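Local coordinates for protein 433aa long hypothetical phosphoribosylglycinamide formyl transferase (Pyrococcus horikoshii, PDB 2DWC) that is an ATP-grasp family protein, with a Rossmann-like preATP-grasp domain and a PurT-type C-terminal region, that holds adenosine-5'-diphosphate in its pocket in this model, at residues L25-L30 with A47-A52; S18-L23 with K82-I87; G240-S245 with P296-M301. All blocks are in the same frame, centred on the assembly; numbering follows the deposited sequence.

Contact 1 (L25-L30 with A47-A52); sequences LGSGEL and AVDRYA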
loop_
_atom_site.group_PDB
_atom_site.type_symbol
_atom_site.label_atom_id
_atom_site.label_comp_id
_atom_site.label_asym_id
_atom_site.label_seq_id
_atom_site.Cartn_x
_atom_site.Cartn_y
_atom_site.Cartn_z
ATOM N N LEU B 25 -9.890 -4.266 -16.513
ATOM C CA LEU B 25 -10.579 -5.421 -17.133
ATOM C C LEU B 25 -9.851 -6.637 -16.571
ATOM O O LEU B 25 -8.800 -7.068 -17.095
ATOM C CB LEU B 25 -10.517 -5.334 -18.654
ATOM C CG LEU B 25 -11.210 -4.060 -19.190
ATOM C CD1 LEU B 25 -11.225 -4.161 -20.769
ATOM C CD2 LEU B 25 -12.683 -3.870 -18.672
ATOM N N GLY B 26 -10.428 -7.226 -15.502
ATOM C CA GLY B 26 -9.736 -8.297 -14.792
ATOM C C GLY B 26 -9.462 -7.707 -13.428
ATOM O O GLY B 26 -8.779 -6.675 -13.307
ATOM N N SER B 27 -10.007 -8.341 -12.376
ATOM C CA SER B 27 -9.906 -7.779 -11.039
ATOM C C SER B 27 -9.230 -8.702 -10.051
ATOM O O SER B 27 -9.625 -8.772 -8.890
ATOM C CB SER B 27 -11.326 -7.431 -10.543
ATOM O OG SER B 27 -11.929 -6.472 -11.433
ATOM N N GLY B 28 -8.226 -9.441 -10.530
ATOM C CA GLY B 28 -7.468 -10.316 -9.628
ATOM C C GLY B 28 -6.490 -9.537 -8.730
ATOM O O GLY B 28 -6.575 -8.309 -8.597
ATOM N N GLU B 29 -5.540 -10.267 -8.127
ATOM C CA GLU B 29 -4.613 -9.660 -7.203
ATOM C C GLU B 29 -3.752 -8.544 -7.816
ATOM O O GLU B 29 -3.372 -7.626 -7.094
ATOM C CB GLU B 29 -3.721 -10.741 -6.574
ATOM C CG GLU B 29 -2.967 -11.593 -7.597
ATOM C CD GLU B 29 -3.654 -12.938 -7.962
ATOM O OE1 GLU B 29 -4.904 -13.031 -8.139
ATOM O OE2 GLU B 29 -2.891 -13.913 -8.113
ATOM N N LEU B 30 -3.423 -8.657 -9.103
ATOM C CA LEU B 30 -2.605 -7.633 -9.732
ATOM C C LEU B 30 -3.446 -6.355 -9.879
ATOM O O LEU B 30 -2.983 -5.248 -9.553
ATOM C CB LEU B 30 -2.110 -8.156 -11.100
ATOM C CG LEU B 30 -1.326 -9.488 -11.004
ATOM C CD1 LEU B 30 -0.604 -9.652 -12.350
ATOM C CD2 LEU B 30 -0.286 -9.508 -9.864
ATOM N N ALA B 47 -13.781 -1.550 -11.500
ATOM C CA ALA B 47 -13.194 -2.883 -11.683
ATOM C C ALA B 47 -14.187 -3.826 -12.323
ATOM O O ALA B 47 -15.318 -3.939 -11.850
ATOM C CB ALA B 47 -12.793 -3.421 -10.278
ATOM N N VAL B 48 -13.736 -4.547 -13.336
ATOM C CA VAL B 48 -14.594 -5.487 -14.064
ATOM C C VAL B 48 -14.033 -6.898 -14.005
ATOM O O VAL B 48 -12.811 -7.108 -14.066
ATOM C CB VAL B 48 -14.651 -5.069 -15.577
ATOM C CG1 VAL B 48 -15.666 -5.948 -16.391
ATOM C CG2 VAL B 48 -15.044 -3.569 -15.668
ATOM N N ASP B 49 -14.919 -7.877 -13.868
ATOM C CA ASP B 49 -14.479 -9.261 -13.956
ATOM C C ASP B 49 -15.701 -10.159 -14.162
ATOM O O ASP B 49 -16.824 -9.660 -14.263
ATOM C CB ASP B 49 -13.654 -9.710 -12.735
ATOM C CG ASP B 49 -12.600 -10.758 -13.105
ATOM O OD1 ASP B 49 -12.912 -11.731 -13.858
ATOM O OD2 ASP B 49 -11.450 -10.659 -12.594
ATOM N N ARG B 50 -15.479 -11.465 -14.256
ATOM C CA ARG B 50 -16.587 -12.394 -14.506
ATOM C C ARG B 50 -17.291 -12.868 -13.269
ATOM O O ARG B 50 -18.305 -13.608 -13.366
ATOM C CB ARG B 50 -16.090 -13.625 -15.313
ATOM C CG ARG B 50 -15.052 -14.401 -14.565
ATOM C CD ARG B 50 -14.418 -15.494 -15.454
ATOM N NE ARG B 50 -15.419 -16.398 -16.008
ATOM C CZ ARG B 50 -16.137 -17.261 -15.288
ATOM N NH1 ARG B 50 -15.983 -17.338 -13.963
ATOM N NH2 ARG B 50 -16.977 -18.087 -15.903
ATOM N N TYR B 51 -16.792 -12.464 -12.094
ATOM C CA TYR B 51 -17.457 -12.866 -10.849
ATOM C C TYR B 51 -17.475 -11.675 -9.934
ATOM O O TYR B 51 -16.702 -10.746 -10.142
ATOM C CB TYR B 51 -16.742 -14.053 -10.201
ATOM C CG TYR B 51 -15.342 -13.795 -9.706
ATOM C CD1 TYR B 51 -15.085 -13.612 -8.337
ATOM C CD2 TYR B 51 -14.259 -13.768 -10.605
ATOM C CE1 TYR B 51 -13.785 -13.416 -7.868
ATOM C CE2 TYR B 51 -12.942 -13.571 -10.136
ATOM C CZ TYR B 51 -12.728 -13.399 -8.767
ATOM O OH TYR B 51 -11.439 -13.203 -8.314
ATOM N N ALA B 52 -18.359 -11.692 -8.933
ATOM C CA ALA B 52 -18.471 -10.544 -8.040
ATOM C C ALA B 52 -17.492 -10.617 -6.868
ATOM O O ALA B 52 -17.002 -11.699 -6.523
ATOM C CB ALA B 52 -19.971 -10.436 -7.471
#
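With chi1 at -60°, Ser27 swings OG beside its own backbone N and over to the carbonyl of Val48; Asp49, whose CG is rotated off the staggered position roughly opposite its own N, carries its carboxylate back to the Ser27 backbone. The two residues meet at the first crossover of a Rossmann-like beta-alpha-beta unit, where strand 21-25 gives way, through a turn, to helix 29-40 and strand 44-49 returns parallel to it. Leu25 and Val48 form the bridge, and their side chains lie alongside each other on one face of the sheet, CD2 of Leu25 being 3.8 Å from CG2 of Val48. Past this bridge, Val48 O takes two donors: Gly26 N at 2.8 Å and, weakly, Ser27 OG. Gly26 has a positive phi, and at its backbone angles a CB would press on the preceding carbonyl. The glycine spacing of this turn is consistent with a GxGxxG motif, and Gly28 occupies the N-cap position of the helix. The Asp49 carboxylate is gripped at both oxygens by backbone N-H groups. Asp49 OD1 uses its anti lone pair for Arg50 N at 2.6 Å. Asp49 OD2 receives Ser27 N at 2.7 Å. That second bond is almost straight, at 173°, although Ser27 N stands 33° out of the carboxylate plane.

Contact 2 (S18-L23 with K82-I87); sequences SAQKIL and KPDAII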
loop_
_atom_site.group_PDB
_atom_site.type_symbol
_atom_site.label_atom_id
_atom_site.label_comp_id
_atom_site.label_asym_id
_atom_site.label_seq_id
_atom_site.Cartn_x
_atom_site.Cartn_y
_atom_site.Cartn_z
ATOM N N SER B 18 -14.117 16.224 -10.897
ATOM C CA SER B 18 -12.754 16.470 -11.429
ATOM C C SER B 18 -11.956 15.150 -11.523
ATOM O O SER B 18 -10.805 15.101 -11.955
ATOM C CB SER B 18 -11.972 17.450 -10.538
ATOM O OG SER B 18 -11.746 16.910 -9.241
ATOM N N ALA B 19 -12.582 14.041 -11.168
ATOM C CA ALA B 19 -11.863 12.779 -11.171
ATOM C C ALA B 19 -11.274 12.245 -12.459
ATOM O O ALA B 19 -11.880 12.410 -13.539
ATOM C CB ALA B 19 -12.809 11.659 -10.637
ATOM N N GLN B 20 -10.100 11.597 -12.333
ATOM C CA GLN B 20 -9.549 10.805 -13.433
ATOM C C GLN B 20 -10.114 9.399 -13.079
ATOM O O GLN B 20 -10.450 9.148 -11.924
ATOM C CB GLN B 20 -8.045 10.741 -13.406
ATOM C CG GLN B 20 -7.478 11.874 -14.278
ATOM C CD GLN B 20 -7.730 13.209 -13.596
ATOM O OE1 GLN B 20 -7.472 13.335 -12.411
ATOM N NE2 GLN B 20 -8.278 14.178 -14.330
ATOM N N LYS B 21 -10.180 8.491 -14.052
ATOM C CA LYS B 21 -10.806 7.184 -13.785
ATOM C C LYS B 21 -10.112 6.070 -14.580
ATOM O O LYS B 21 -9.783 6.247 -15.764
ATOM C CB LYS B 21 -12.291 7.250 -14.235
ATOM C CG LYS B 21 -13.088 5.948 -13.937
ATOM C CD LYS B 21 -14.463 6.037 -14.647
ATOM C CE LYS B 21 -15.283 7.152 -14.023
ATOM N NZ LYS B 21 -16.621 7.275 -14.704
ATOM N N ILE B 22 -9.807 4.969 -13.908
ATOM C CA ILE B 22 -9.251 3.829 -14.644
ATOM C C ILE B 22 -10.286 2.723 -14.652
ATOM O O ILE B 22 -11.095 2.635 -13.730
ATOM C CB ILE B 22 -7.964 3.283 -13.997
ATOM C CG1 ILE B 22 -8.222 2.819 -12.539
ATOM C CG2 ILE B 22 -6.867 4.386 -14.083
ATOM C CD1 ILE B 22 -6.947 2.172 -11.911
ATOM N N LEU B 23 -10.257 1.886 -15.705
ATOM C CA LEU B 23 -11.191 0.780 -15.846
ATOM C C LEU B 23 -10.314 -0.481 -15.903
ATOM O O LEU B 23 -9.558 -0.672 -16.862
ATOM C CB LEU B 23 -12.008 0.929 -17.157
ATOM C CG LEU B 23 -13.030 -0.184 -17.352
ATOM C CD1 LEU B 23 -14.125 -0.136 -16.270
ATOM C CD2 LEU B 23 -13.648 -0.032 -18.751
ATOM N N LYS B 82 -16.481 6.000 -19.566
ATOM C CA LYS B 82 -15.561 6.894 -20.310
ATOM C C LYS B 82 -14.305 7.111 -19.506
ATOM O O LYS B 82 -13.951 8.234 -19.123
ATOM C CB LYS B 82 -16.277 8.211 -20.604
ATOM C CG LYS B 82 -17.551 7.953 -21.389
ATOM C CD LYS B 82 -18.126 9.229 -22.014
ATOM C CE LYS B 82 -19.163 8.876 -23.065
ATOM N NZ LYS B 82 -20.403 8.425 -22.403
ATOM N N PRO B 83 -13.567 6.010 -19.265
ATOM C CA PRO B 83 -12.339 6.050 -18.485
ATOM C C PRO B 83 -11.141 6.723 -19.182
ATOM O O PRO B 83 -11.120 6.788 -20.416
ATOM C CB PRO B 83 -12.075 4.581 -18.221
ATOM C CG PRO B 83 -12.501 3.925 -19.428
ATOM C CD PRO B 83 -13.792 4.669 -19.838
ATOM N N ASP B 84 -10.171 7.209 -18.370
ATOM C CA ASP B 84 -8.915 7.776 -18.925
ATOM C C ASP B 84 -7.957 6.680 -19.374
ATOM O O ASP B 84 -7.029 6.939 -20.166
ATOM C CB ASP B 84 -8.243 8.648 -17.845
ATOM C CG ASP B 84 -9.090 9.870 -17.533
ATOM O OD1 ASP B 84 -9.851 9.855 -16.548
ATOM O OD2 ASP B 84 -9.078 10.837 -18.338
ATOM N N ALA B 85 -8.111 5.476 -18.818
ATOM C CA ALA B 85 -7.300 4.332 -19.231
ATOM C C ALA B 85 -8.072 3.069 -19.025
ATOM O O ALA B 85 -8.739 2.921 -17.989
ATOM C CB ALA B 85 -5.981 4.262 -18.407
ATOM N N ILE B 86 -7.998 2.178 -20.020
ATOM C CA ILE B 86 -8.633 0.835 -19.988
ATOM C C ILE B 86 -7.427 -0.096 -19.813
ATOM O O ILE B 86 -6.548 -0.157 -20.667
ATOM C CB ILE B 86 -9.335 0.577 -21.310
ATOM C CG1 ILE B 86 -10.459 1.583 -21.434
ATOM C CG2 ILE B 86 -9.856 -0.904 -21.364
ATOM C CD1 ILE B 86 -11.216 1.463 -22.779
ATOM N N ILE B 87 -7.395 -0.780 -18.677
ATOM C CA ILE B 87 -6.273 -1.614 -18.243
ATOM C C ILE B 87 -6.606 -3.086 -18.213
ATOM O O ILE B 87 -7.201 -3.589 -17.248
ATOM C CB ILE B 87 -5.841 -1.139 -16.828
ATOM C CG1 ILE B 87 -5.561 0.371 -16.835
ATOM C CG2 ILE B 87 -4.605 -1.906 -16.369
ATOM C CD1 ILE B 87 -5.130 1.002 -15.469
HETATM O O HOH W 1 -11.885 11.442 -16.286
HETATM O O HOH W 2 -8.489 13.335 -17.263
#
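Strand 21-25 and strand 85-88 run side by side in the four-stranded parallel sheet of the Rossmann-like preATP-grasp domain, and residues 18-23 and 82-87 pair within that sheet. The short axes of 21-23 and 85-87 approach to 4.9 Å with an angle of 30° between their directions. Parallel register is fixed by Ile22 bridging Ala85 and Leu23 bridging Ile86. Leu23 uses both its N and its O: the N donates to Ala85 O at 2.9 Å, and the O accepts Ile87 N at 2.8 Å. Two residues earlier, Asp84 N reaches Lys21 O at 2.8 Å, and the ladder is then extended by a side chain. Asp84 CG sits beside its own backbone N (chi1 -66°), which turns OD1 back to accept Lys21 N through its anti lone pair.

On one face, CB of Leu23 rests against CG of Pro83 at 3.8 Å, and Val77 and Val78 of helix 71-81 also touch Leu23. On the face bearing Ile22 and Ala85, Ile87, extended at chi2, reaches across with CD1, 3.9 Å from CB of Ile22; helix 313-322 covers this side through Leu318 and Val321. The amide of Gln20 is turned 48° from the Asp84 carboxylate. Its OE1 bonds to Gly12 N, whereas its NE2 donates to a water, 3.1 Å away, that in turn donates to Asp84 OD2 at 2.8 Å.

Contact 3 (G240-S245 with P296-M301); sequences GDYHAS and PHDTGM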
loop_
_atom_site.group_PDB
_atom_site.type_symbol
_atom_site.label_atom_id
_atom_site.label_comp_id
_atom_site.label_asym_id
_atom_site.label_seq_id
_atom_site.Cartn_x
_atom_site.Cartn_y
_atom_site.Cartn_z
ATOM N N GLY B 240 3.494 -24.382 -15.360
ATOM C CA GLY B 240 2.781 -23.202 -15.809
ATOM C C GLY B 240 2.428 -22.153 -14.771
ATOM O O GLY B 240 1.896 -21.101 -15.129
ATOM N N ASP B 241 2.702 -22.413 -13.495
ATOM C CA ASP B 241 2.391 -21.430 -12.464
ATOM C C ASP B 241 3.636 -21.046 -11.662
ATOM O O ASP B 241 4.428 -21.905 -11.226
ATOM C CB ASP B 241 1.287 -21.953 -11.534
ATOM C CG ASP B 241 0.778 -20.885 -10.552
ATOM O OD1 ASP B 241 1.470 -20.608 -9.535
ATOM O OD2 ASP B 241 -0.319 -20.317 -10.805
ATOM N N TYR B 242 3.838 -19.744 -11.494
ATOM C CA TYR B 242 5.002 -19.311 -10.751
ATOM C C TYR B 242 4.720 -19.662 -9.287
ATOM O O TYR B 242 3.562 -19.721 -8.831
ATOM C CB TYR B 242 5.287 -17.813 -11.012
ATOM C CG TYR B 242 5.061 -16.888 -9.838
ATOM C CD1 TYR B 242 6.095 -16.582 -8.943
ATOM C CD2 TYR B 242 3.800 -16.357 -9.597
ATOM C CE1 TYR B 242 5.862 -15.763 -7.840
ATOM C CE2 TYR B 242 3.561 -15.555 -8.494
ATOM C CZ TYR B 242 4.595 -15.260 -7.621
ATOM O OH TYR B 242 4.345 -14.490 -6.518
ATOM N N HIS B 243 5.788 -19.970 -8.575
ATOM C CA HIS B 243 5.689 -20.383 -7.190
ATOM C C HIS B 243 6.426 -19.400 -6.295
ATOM O O HIS B 243 6.026 -19.179 -5.161
ATOM C CB HIS B 243 6.312 -21.786 -7.031
ATOM C CG HIS B 243 5.494 -22.713 -6.182
ATOM N ND1 HIS B 243 6.017 -23.402 -5.105
ATOM C CD2 HIS B 243 4.173 -23.022 -6.220
ATOM C CE1 HIS B 243 5.053 -24.088 -4.512
ATOM N NE2 HIS B 243 3.925 -23.874 -5.169
ATOM N N ALA B 244 7.525 -18.841 -6.801
ATOM C CA ALA B 244 8.348 -17.898 -6.029
ATOM C C ALA B 244 9.069 -16.954 -6.978
ATOM O O ALA B 244 9.363 -17.348 -8.108
ATOM C CB ALA B 244 9.413 -18.671 -5.198
ATOM N N SER B 245 9.347 -15.728 -6.539
ATOM C CA SER B 245 10.101 -14.773 -7.359
ATOM C C SER B 245 10.947 -13.939 -6.429
ATOM O O SER B 245 10.719 -13.917 -5.203
ATOM C CB SER B 245 9.174 -13.861 -8.181
ATOM O OG SER B 245 8.369 -13.084 -7.290
ATOM N N PRO B 296 1.461 -5.724 -15.944
ATOM C CA PRO B 296 2.082 -6.193 -14.701
ATOM C C PRO B 296 1.948 -7.735 -14.710
ATOM O O PRO B 296 0.965 -8.292 -15.223
ATOM C CB PRO B 296 1.200 -5.570 -13.618
ATOM C CG PRO B 296 0.816 -4.229 -14.209
ATOM C CD PRO B 296 0.571 -4.552 -15.705
ATOM N N HIS B 297 2.928 -8.416 -14.140
ATOM C CA HIS B 297 2.986 -9.858 -14.162
ATOM C C HIS B 297 3.109 -10.377 -12.722
ATOM O O HIS B 297 3.707 -9.698 -11.863
ATOM C CB HIS B 297 4.240 -10.247 -14.969
ATOM C CG HIS B 297 4.322 -11.697 -15.306
ATOM N ND1 HIS B 297 3.382 -12.329 -16.094
ATOM C CD2 HIS B 297 5.245 -12.636 -14.989
ATOM C CE1 HIS B 297 3.721 -13.598 -16.245
ATOM N NE2 HIS B 297 4.846 -13.811 -15.585
ATOM N N ASP B 298 2.611 -11.583 -12.465
ATOM C CA ASP B 298 2.668 -12.076 -11.104
ATOM C C ASP B 298 4.038 -12.138 -10.434
ATOM O O ASP B 298 4.150 -11.824 -9.253
ATOM C CB ASP B 298 1.922 -13.427 -10.976
ATOM C CG ASP B 298 2.368 -14.470 -11.991
ATOM O OD1 ASP B 298 1.627 -15.474 -12.147
ATOM O OD2 ASP B 298 3.442 -14.316 -12.619
ATOM N N THR B 299 5.085 -12.464 -11.187
ATOM C CA THR B 299 6.425 -12.561 -10.593
ATOM C C THR B 299 6.843 -11.208 -10.047
ATOM O O THR B 299 7.617 -11.129 -9.091
ATOM C CB THR B 299 7.440 -13.026 -11.642
ATOM O OG1 THR B 299 7.482 -12.066 -12.702
ATOM C CG2 THR B 299 7.010 -14.421 -12.204
ATOM N N GLY B 300 6.284 -10.160 -10.640
ATOM C CA GLY B 300 6.575 -8.797 -10.216
ATOM C C GLY B 300 5.985 -8.411 -8.873
ATOM O O GLY B 300 6.254 -7.319 -8.402
ATOM N N MET B 301 5.199 -9.285 -8.240
ATOM C CA MET B 301 4.667 -8.930 -6.914
ATOM C C MET B 301 5.795 -8.722 -5.923
ATOM O O MET B 301 5.621 -8.053 -4.926
ATOM C CB MET B 301 3.662 -9.976 -6.393
ATOM C CG MET B 301 2.251 -9.773 -7.016
ATOM S SD MET B 301 1.037 -10.887 -6.232
ATOM C CE MET B 301 1.269 -12.396 -7.160
#
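From CB outward, the Tyr242 side chain slides along the start of a 3-10 turn, a chi1 of 111°, off the staggered positions, turning the ring toward Thr299. CB and CG lie close to the methyl of Thr299, with CG 3.9 Å from Thr299 CG2. On the CD2 side the ring passes Asp298, whose CG comes within 3.4 Å of CD2 while the carboxylate plane stands 48° from the ring. Over the ring centre sits Thr299 CA, 4.3 Å from the centroid and 10° off the normal, a CH-pi contact. CE2 meets Asp298 CB at 3.7 Å. At the tip, the Met301 methyl approaches the edge, its CE 3.8 Å from Tyr242 OH, and that hydroxyl is hydrogen-bonded to Thr345.

Ser245 OG donates to Thr299 O at 2.8 Å, in the carbonyl plane on a lone pair, and also bonds to Thr345. The contact joins strand 241-247, flanked in the sheet by 225-238 and 343-349, to the 3-10 segment before helix 303-306. Asp298 and the poorly ordered Asp241 both salt-bridge Arg386, which would offset their like charges. The ring is held by a CH-pi contact over one face, methyls and a carboxylate alongside, and a hydrogen bond at OH.

Overall arrangement
Contacts 1 and 2 share one parallel sheet, in which strand 21-25 lies between strands 44-49 and 85-88; contact 1 is nested in the chain loop that contact 2 closes. Their centres are 16 Å apart, yet they touch: Leu25 N lies 2.9 Å from Ile87 O, a probable hydrogen bond, and Val48 CG2 packs 3.6 Å from Leu23 CD1. Contact 3 belongs to the ATP-grasp domain, and meets contact 1 through Leu30, whose CD1 is 3.5 Å from Pro296 O. Contacts 2 and 3 do not touch, their nearest atoms being about 6 Å apart. Contact 3 lies near the ADP pocket without lining it: the Tyr242 side chain is about 8 Å from the nucleotide.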